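Local coordinates for protein disulfide-isomerase A4 (Rattus norvegicus, PDB 3EC3), which catalyses the rearrangement of disulfide bonds in proteins of the endoplasmic reticulum, here represented by its noncatalytic b and b' domains, at residues A[31-36]-A[42-47]; A[48-53]-A[105-110]. The protein carries 1 engineered substitution. All blocks are in the same frame, centred on the assembly; numbering follows the deposited sequence.

Interaction 1. Residues A[31-36]-A[42-47]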
ATOM      1  N   GLY A  31      -7.747 -15.450   3.543  1.00 15.30           N
ATOM      2  CA  GLY A  31      -9.079 -16.086   3.429  1.00 16.05           C
ATOM      3  C   GLY A  31      -9.396 -16.847   4.709  1.00 16.75           C
ATOM      4  O   GLY A  31      -8.615 -17.726   5.124  1.00 17.79           O
ATOM      5  N   VAL A  32     -10.547 -16.573   5.325  1.00 15.04           N
ATOM      6  CA  VAL A  32     -10.891 -17.262   6.587  1.00 13.70           C
ATOM      7  C   VAL A  32     -12.144 -18.083   6.334  1.00 14.09           C
ATOM      8  O   VAL A  32     -13.229 -17.515   6.179  1.00 14.38           O
ATOM      9  CB  VAL A  32     -11.182 -16.241   7.716  1.00 14.31           C
ATOM     10  CG1 VAL A  32     -11.547 -16.955   9.065  1.00 14.36           C
ATOM     11  CG2 VAL A  32      -9.971 -15.246   7.923  1.00 13.63           C
ATOM     12  N   PHE A  33     -12.006 -19.395   6.349  1.00 14.25           N
ATOM     13  CA  PHE A  33     -13.044 -20.321   5.869  1.00 14.48           C
ATOM     14  C   PHE A  33     -13.262 -21.466   6.810  1.00 14.76           C
ATOM     15  O   PHE A  33     -12.486 -21.662   7.730  1.00 16.74           O
ATOM     16  CB  PHE A  33     -12.721 -20.751   4.427  1.00 15.25           C
ATOM     17  CG  PHE A  33     -12.792 -19.582   3.468  1.00 14.26           C
ATOM     18  CD1 PHE A  33     -11.613 -19.007   2.971  1.00 16.91           C
ATOM     19  CD2 PHE A  33     -14.043 -18.996   3.159  1.00 16.71           C
ATOM     20  CE1 PHE A  33     -11.667 -17.892   2.117  1.00 17.06           C
ATOM     21  CE2 PHE A  33     -14.113 -17.873   2.325  1.00 18.09           C
ATOM     22  CZ  PHE A  33     -12.912 -17.314   1.804  1.00 15.72           C
ATOM     23  N   GLN A  34     -14.318 -22.231   6.588  1.00 15.76           N
ATOM     24  CA  GLN A  34     -14.653 -23.323   7.512  1.00 17.21           C
ATOM     25  C   GLN A  34     -13.797 -24.568   7.283  1.00 17.39           C
ATOM     26  O   GLN A  34     -13.527 -25.330   8.198  1.00 16.34           O
ATOM     27  CB  GLN A  34     -16.138 -23.628   7.415  1.00 18.42           C
ATOM     28  CG  GLN A  34     -17.004 -22.347   7.666  1.00 21.55           C
ATOM     29  CD  GLN A  34     -18.448 -22.655   7.766  1.00 28.03           C
ATOM     30  OE1 GLN A  34     -19.285 -21.982   7.137  1.00 31.59           O
ATOM     31  NE2 GLN A  34     -18.777 -23.716   8.514  1.00 26.96           N
ATOM     32  N   GLY A  35     -13.321 -24.743   6.063  1.00 17.88           N
ATOM     33  CA  GLY A  35     -12.497 -25.896   5.753  1.00 17.73           C
ATOM     34  C   GLY A  35     -12.176 -26.002   4.284  1.00 18.65           C
ATOM     35  O   GLY A  35     -12.602 -25.186   3.472  1.00 18.23           O
ATOM     36  N   VAL A  36     -11.458 -27.058   3.933  1.00 18.14           N
ATOM     37  CA  VAL A  36     -10.893 -27.173   2.604  1.00 18.47           C
ATOM     38  C   VAL A  36     -11.949 -27.421   1.468  1.00 17.09           C
ATOM     39  O   VAL A  36     -11.671 -27.181   0.299  1.00 16.35           O
ATOM     40  CB  VAL A  36      -9.780 -28.225   2.631  1.00 18.70           C
ATOM     41  CG1 VAL A  36     -10.361 -29.631   2.874  1.00 19.40           C
ATOM     42  CG2 VAL A  36      -8.991 -28.178   1.332  1.00 23.74           C
ATOM     43  N   LEU A  42     -13.160 -22.083  -2.140  1.00 17.77           N
ATOM     44  CA  LEU A  42     -12.831 -22.486  -3.501  1.00 18.22           C
ATOM     45  C   LEU A  42     -12.877 -21.280  -4.427  1.00 17.69           C
ATOM     46  O   LEU A  42     -12.042 -21.151  -5.324  1.00 17.79           O
ATOM     47  CB  LEU A  42     -13.800 -23.600  -3.986  1.00 18.93           C
ATOM     48  CG  LEU A  42     -13.660 -24.923  -3.207  1.00 18.78           C
ATOM     49  CD1 LEU A  42     -14.622 -25.895  -3.814  1.00 23.02           C
ATOM     50  CD2 LEU A  42     -12.260 -25.533  -3.319  1.00 22.77           C
ATOM     51  N   GLN A  43     -13.830 -20.385  -4.185  1.00 17.67           N
ATOM     52  CA  GLN A  43     -13.929 -19.142  -4.925  1.00 18.33           C
ATOM     53  C   GLN A  43     -12.686 -18.242  -4.659  1.00 18.66           C
ATOM     54  O   GLN A  43     -12.126 -17.580  -5.564  1.00 19.75           O
ATOM     55  CB  GLN A  43     -15.202 -18.402  -4.512  1.00 19.05           C
ATOM     56  CG  GLN A  43     -16.485 -18.966  -5.098  1.00 19.99           C
ATOM     57  CD  GLN A  43     -16.448 -19.089  -6.626  1.00 22.67           C
ATOM     58  OE1 GLN A  43     -16.160 -20.155  -7.172  1.00 27.57           O
ATOM     59  NE2 GLN A  43     -16.748 -18.015  -7.304  1.00 21.58           N
ATOM     60  N   TYR A  44     -12.256 -18.229  -3.410  1.00 17.66           N
ATOM     61  CA  TYR A  44     -11.035 -17.488  -3.016  1.00 18.15           C
ATOM     62  C   TYR A  44      -9.800 -18.023  -3.752  1.00 18.60           C
ATOM     63  O   TYR A  44      -9.031 -17.236  -4.321  1.00 18.08           O
ATOM     64  CB  TYR A  44     -10.870 -17.588  -1.489  1.00 17.42           C
ATOM     65  CG  TYR A  44      -9.569 -16.968  -0.965  1.00 18.53           C
ATOM     66  CD1 TYR A  44      -8.576 -17.757  -0.397  1.00 16.59           C
ATOM     67  CD2 TYR A  44      -9.365 -15.593  -1.027  1.00 20.02           C
ATOM     68  CE1 TYR A  44      -7.390 -17.186   0.084  1.00 19.50           C
ATOM     69  CE2 TYR A  44      -8.198 -15.016  -0.565  1.00 19.58           C
ATOM     70  CZ  TYR A  44      -7.202 -15.834  -0.016  1.00 19.94           C
ATOM     71  OH  TYR A  44      -6.049 -15.231   0.487  1.00 18.52           O
ATOM     72  N   GLN A  45      -9.636 -19.357  -3.797  1.00 19.98           N
ATOM     73  CA  GLN A  45      -8.485 -19.973  -4.480  1.00 20.96           C
ATOM     74  C   GLN A  45      -8.499 -19.653  -5.982  1.00 22.15           C
ATOM     75  O   GLN A  45      -7.445 -19.522  -6.575  1.00 21.74           O
ATOM     76  CB  GLN A  45      -8.372 -21.512  -4.238  1.00 22.74           C
ATOM     77  CG  GLN A  45      -7.746 -21.975  -2.850  1.00 24.36           C
ATOM     78  CD  GLN A  45      -6.178 -21.830  -2.730  1.00 26.06           C
ATOM     79  OE1 GLN A  45      -5.561 -21.022  -3.442  1.00 29.81           O
ATOM     80  NE2 GLN A  45      -5.551 -22.601  -1.803  1.00 20.61           N
ATOM     81  N   ASP A  46      -9.692 -19.588  -6.581  1.00 23.20           N
ATOM     82  CA  ASP A  46      -9.871 -19.192  -8.009  1.00 24.13           C
ATOM     83  C   ASP A  46      -9.373 -17.758  -8.254  1.00 23.59           C
ATOM     84  O   ASP A  46      -8.572 -17.519  -9.162  1.00 22.72           O
ATOM     85  CB  ASP A  46     -11.344 -19.331  -8.369  1.00 24.75           C
ATOM     86  CG  ASP A  46     -11.619 -19.237  -9.861  1.00 30.20           C
ATOM     87  OD1 ASP A  46     -10.910 -18.515 -10.595  1.00 35.48           O
ATOM     88  OD2 ASP A  46     -12.603 -19.877 -10.291  1.00 34.27           O
ATOM     89  N   ALA A  47      -9.851 -16.825  -7.438  1.00 22.57           N
ATOM     90  CA  ALA A  47      -9.358 -15.443  -7.437  1.00 23.82           C
ATOM     91  C   ALA A  47      -7.835 -15.319  -7.221  1.00 24.03           C
ATOM     92  O   ALA A  47      -7.152 -14.520  -7.888  1.00 25.37           O
ATOM     93  CB  ALA A  47     -10.088 -14.632  -6.365  1.00 22.50           C
TER

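Interaction 2. Residues A[48-53]-A[105-110]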
ATOM      1  N   ALA A  48      -7.326 -16.055  -6.240  1.00 24.07           N
ATOM      2  CA  ALA A  48      -5.913 -16.036  -5.892  1.00 24.12           C
ATOM      3  C   ALA A  48      -5.050 -16.541  -7.062  1.00 24.41           C
ATOM      4  O   ALA A  48      -3.988 -15.991  -7.362  1.00 24.22           O
ATOM      5  CB  ALA A  48      -5.691 -16.893  -4.672  1.00 24.48           C
ATOM      6  N   ASN A  49      -5.520 -17.600  -7.721  1.00 25.03           N
ATOM      7  CA  ASN A  49      -4.791 -18.175  -8.840  1.00 26.20           C
ATOM      8  C   ASN A  49      -4.572 -17.140  -9.935  1.00 26.57           C
ATOM      9  O   ASN A  49      -3.467 -17.002 -10.466  1.00 26.00           O
ATOM     10  CB  ASN A  49      -5.508 -19.401  -9.424  1.00 25.79           C
ATOM     11  CG  ASN A  49      -4.791 -19.927 -10.633  1.00 28.23           C
ATOM     12  OD1 ASN A  49      -3.619 -20.320 -10.541  1.00 29.99           O
ATOM     13  ND2 ASN A  49      -5.440 -19.854 -11.795  1.00 28.89           N
ATOM     14  N   THR A  50      -5.625 -16.385 -10.231  1.00 27.15           N
ATOM     15  CA  THR A  50      -5.570 -15.340 -11.233  1.00 27.84           C
ATOM     16  C   THR A  50      -4.573 -14.248 -10.856  1.00 28.11           C
ATOM     17  O   THR A  50      -3.833 -13.750 -11.709  1.00 28.44           O
ATOM     18  CB  THR A  50      -6.978 -14.756 -11.463  1.00 27.91           C
ATOM     19  OG1 THR A  50      -7.812 -15.773 -12.034  1.00 27.74           O
ATOM     20  CG2 THR A  50      -6.941 -13.582 -12.393  1.00 29.87           C
ATOM     21  N   LEU A  51      -4.551 -13.883  -9.578  1.00 27.64           N
ATOM     22  CA  LEU A  51      -3.670 -12.812  -9.087  1.00 27.31           C
ATOM     23  C   LEU A  51      -2.300 -13.266  -8.542  1.00 27.09           C
ATOM     24  O   LEU A  51      -1.551 -12.454  -7.992  1.00 26.96           O
ATOM     25  CB  LEU A  51      -4.406 -11.964  -8.038  1.00 26.48           C
ATOM     26  CG  LEU A  51      -5.598 -11.089  -8.432  1.00 26.83           C
ATOM     27  CD1 LEU A  51      -6.243 -10.451  -7.203  1.00 26.69           C
ATOM     28  CD2 LEU A  51      -5.167  -9.975  -9.419  1.00 28.46           C
ATOM     29  N   ARG A  52      -1.941 -14.529  -8.749  1.00 27.51           N
ATOM     30  CA  ARG A  52      -0.769 -15.142  -8.072  1.00 28.48           C
ATOM     31  C   ARG A  52       0.616 -14.544  -8.380  1.00 29.01           C
ATOM     32  O   ARG A  52       1.539 -14.695  -7.577  1.00 28.68           O
ATOM     33  CB  ARG A  52      -0.730 -16.668  -8.311  1.00 29.16           C
ATOM     34  CG  ARG A  52      -0.272 -17.097  -9.707  1.00 28.17           C
ATOM     35  CD  ARG A  52      -0.502 -18.608  -9.931  1.00 29.69           C
ATOM     36  NE  ARG A  52       0.193 -19.430  -8.925  1.00 31.77           N
ATOM     37  CZ  ARG A  52      -0.271 -20.570  -8.419  1.00 34.03           C
ATOM     38  NH1 ARG A  52      -1.452 -21.046  -8.801  1.00 32.46           N
ATOM     39  NH2 ARG A  52       0.447 -21.235  -7.519  1.00 36.18           N
ATOM     40  N   GLU A  53       0.759 -13.895  -9.536  1.00 29.57           N
ATOM     41  CA  GLU A  53       2.028 -13.264  -9.918  1.00 30.44           C
ATOM     42  C   GLU A  53       2.172 -11.891  -9.243  1.00 30.18           C
ATOM     43  O   GLU A  53       3.292 -11.391  -9.070  1.00 31.26           O
ATOM     44  CB  GLU A  53       2.136 -13.136 -11.442  1.00 30.34           C
ATOM     45  CG  GLU A  53       2.168 -14.483 -12.162  1.00 32.00           C
ATOM     46  CD  GLU A  53       2.371 -14.340 -13.656  1.00 32.61           C
ATOM     47  OE1 GLU A  53       3.271 -13.567 -14.063  1.00 35.93           O
ATOM     48  OE2 GLU A  53       1.648 -15.013 -14.432  1.00 38.54           O
ATOM     49  N   ALA A 105     -15.324 -10.471  -8.229  1.00 23.04           N
ATOM     50  CA  ALA A 105     -15.538  -9.524  -7.117  1.00 22.07           C
ATOM     51  C   ALA A 105     -14.423  -9.651  -6.075  1.00 21.56           C
ATOM     52  O   ALA A 105     -14.014  -8.671  -5.477  1.00 22.28           O
ATOM     53  CB  ALA A 105     -16.865  -9.790  -6.445  1.00 21.70           C
ATOM     54  N   ILE A 106     -13.979 -10.877  -5.822  1.00 21.32           N
ATOM     55  CA  ILE A 106     -12.870 -11.100  -4.879  1.00 21.32           C
ATOM     56  C   ILE A 106     -11.623 -10.435  -5.418  1.00 21.93           C
ATOM     57  O   ILE A 106     -10.964  -9.695  -4.714  1.00 21.80           O
ATOM     58  CB  ILE A 106     -12.645 -12.599  -4.628  1.00 20.85           C
ATOM     59  CG1 ILE A 106     -13.888 -13.188  -3.962  1.00 21.74           C
ATOM     60  CG2 ILE A 106     -11.371 -12.837  -3.755  1.00 21.97           C
ATOM     61  CD1 ILE A 106     -13.843 -14.729  -3.807  1.00 22.47           C
ATOM     62  N   LYS A 107     -11.337 -10.683  -6.692  1.00 23.71           N
ATOM     63  CA  LYS A 107     -10.179 -10.129  -7.372  1.00 24.15           C
ATOM     64  C   LYS A 107     -10.235  -8.599  -7.344  1.00 23.91           C
ATOM     65  O   LYS A 107      -9.249  -7.962  -7.016  1.00 22.03           O
ATOM     66  CB  LYS A 107     -10.091 -10.713  -8.795  1.00 23.82           C
ATOM     67  CG  LYS A 107      -9.123 -10.014  -9.739  1.00 27.78           C
ATOM     68  CD  LYS A 107      -8.950 -10.725 -11.117  1.00 27.50           C
ATOM     69  CE  LYS A 107      -9.870 -11.988 -11.336  1.00 31.54           C
ATOM     70  NZ  LYS A 107     -10.004 -12.405 -12.792  1.00 33.12           N
ATOM     71  N   ASP A 108     -11.399  -8.026  -7.658  1.00 24.12           N
ATOM     72  CA  ASP A 108     -11.604  -6.582  -7.557  1.00 24.73           C
ATOM     73  C   ASP A 108     -11.321  -6.002  -6.169  1.00 23.67           C
ATOM     74  O   ASP A 108     -10.655  -4.980  -6.073  1.00 23.20           O
ATOM     75  CB  ASP A 108     -13.034  -6.223  -7.977  1.00 25.00           C
ATOM     76  CG  ASP A 108     -13.246  -6.298  -9.485  1.00 27.01           C
ATOM     77  OD1 ASP A 108     -12.303  -6.615 -10.250  1.00 26.68           O
ATOM     78  OD2 ASP A 108     -14.385  -6.041  -9.899  1.00 28.75           O
ATOM     79  N   TYR A 109     -11.838  -6.637  -5.107  1.00 23.49           N
ATOM     80  CA  TYR A 109     -11.677  -6.135  -3.724  1.00 22.55           C
ATOM     81  C   TYR A 109     -10.192  -6.112  -3.306  1.00 22.64           C
ATOM     82  O   TYR A 109      -9.725  -5.162  -2.638  1.00 23.00           O
ATOM     83  CB  TYR A 109     -12.460  -7.019  -2.757  1.00 22.52           C
ATOM     84  CG  TYR A 109     -12.652  -6.476  -1.358  1.00 22.11           C
ATOM     85  CD1 TYR A 109     -11.800  -6.844  -0.335  1.00 20.74           C
ATOM     86  CD2 TYR A 109     -13.710  -5.615  -1.066  1.00 21.45           C
ATOM     87  CE1 TYR A 109     -11.983  -6.377   0.958  1.00 22.17           C
ATOM     88  CE2 TYR A 109     -13.905  -5.135   0.212  1.00 23.36           C
ATOM     89  CZ  TYR A 109     -13.029  -5.525   1.219  1.00 21.97           C
ATOM     90  OH  TYR A 109     -13.200  -5.049   2.490  1.00 23.44           O
ATOM     91  N   VAL A 110      -9.464  -7.165  -3.671  1.00 22.10           N
ATOM     92  CA  VAL A 110      -8.015  -7.250  -3.402  1.00 21.64           C
ATOM     93  C   VAL A 110      -7.282  -6.109  -4.106  1.00 22.14           C
ATOM     94  O   VAL A 110      -6.494  -5.421  -3.505  1.00 22.09           O
ATOM     95  CB  VAL A 110      -7.437  -8.627  -3.852  1.00 21.86           C
ATOM     96  CG1 VAL A 110      -5.931  -8.606  -3.777  1.00 21.19           C
ATOM     97  CG2 VAL A 110      -8.015  -9.752  -2.980  1.00 20.17           C
TER

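Interaction 1. Residues A[31-36]-A[42-47]
Gly-31 and Phe-33 pack against Tyr-44 in a mostly buried contact within a beta-alpha-beta unit of the first thioredoxin-like domain, where the end of strand 28-32 and the turn after it meet helix 39-51. It is a worked example of one aromatic side chain filling the angle between a helix and the strand before it. CG of Tyr-44 stands anti to the backbone N (chi1 175°), which carries the ring away from the helix axis and toward the strand. There Gly-31 CA sits over one face of the ring, toward its rim, in a CH-pi contact 4.0 Å from the centroid. A side chain on Gly-31 would have pointed straight at the ring, its CB only 2.8 Å from Tyr-44 CE1, so the close approach depends on the bare alpha carbon. Phe-33 reaches the same tyrosine nearer its root: Phe-33 CE1 lies 3.7 Å from Tyr-44 CB. The two rings are set obliquely, their planes 40° apart and their centroids 5.8 Å from each other. At the outer margin the contact thins to a loose van der Waals touch, Leu-42 CD2 being 4.0 Å from Val-36 O. The phenol oxygen passes close to Gly-31 N, but its hydrogen-bonding partner is His-58 O, which ties the far end of the ring to strand 57-60. That strand also shares backbone hydrogen bonds with Gly-31 and Phe-33, while Tyr-44 touches Leu-76 of strand 75-79; the tyrosine thus lies between its helix and the middle of the sheet.

Interaction 2. Residues A[48-53]-A[105-110]
Thr-50 and Leu-51 of segment 48-53 pack on Lys-107 and Val-110 where helices 39-51 and 103-113 meet, the two that cover one side of the sheet in this thioredoxin-like domain. Along the first segment, Ala-48 turns from the partner helix and rests on Phe-57 and Pro-7. Thr-50 brings its methyl across the lysine tail at about a right angle, with CG2 only 3.5 Å from Lys-107 CE, tighter than usual for two carbons. The ammonium end is close as well, Lys-107 NZ lying 3.3 Å from Thr-50 CG2, a touch on a methyl and not a polar bond; the threonine hydroxyl is instead weakly bonded to Asp-46 O. The lysine chain is bent at a nearly eclipsed chi3 (4°), an unfavourable torsion that, with the tight carbon pair, leaves the placing of its outer end somewhat doubtful; as modelled, the bend brings CE and NZ onto the threonine methyl. Leu-51 faces the inner half of the same chain, its CD1 lying 3.9 Å from Lys-107 CG. That methyl also meets Val-110 CG1, equally close, where the two side chains run antiparallel past one another. Replacing Lys-107 by an alanine would probably open a gap beside Leu-51 and leave the Thr-50 methyl without the aliphatic chain it now packs on. Arg-52, beyond the interface, turns back toward its own helix and also reaches Ser-5 O with NH2. Its NH1 donates to Asn-49 OD1 at 2.9 Å, the acceptor almost exactly in the guanidinium plane and NH1 in the plane of the amide carbonyl.

Overall arrangement
Helix 39-51 is the element both contacts share: interaction 1 fixes its earlier turns to strand 28-32, and interaction 2 joins its later turns to helix 103-113. Their centres are 12 Å apart, and they meet directly where Ala-47 CB lies 3.4 Å from Ile-106 CG2. Ile-106 CD1 continues that seam along the helix, 3.8 Å from Gln-43 O. One helix therefore uses different faces for the sheet and for its neighbouring helix, as expected where two helices pack on the same side of a sheet. In catalytic thioredoxin-like domains the redox cysteines sit at the start of the equivalent helix; this fragment comprises noncatalytic domains, and both contacts lie within the first of them.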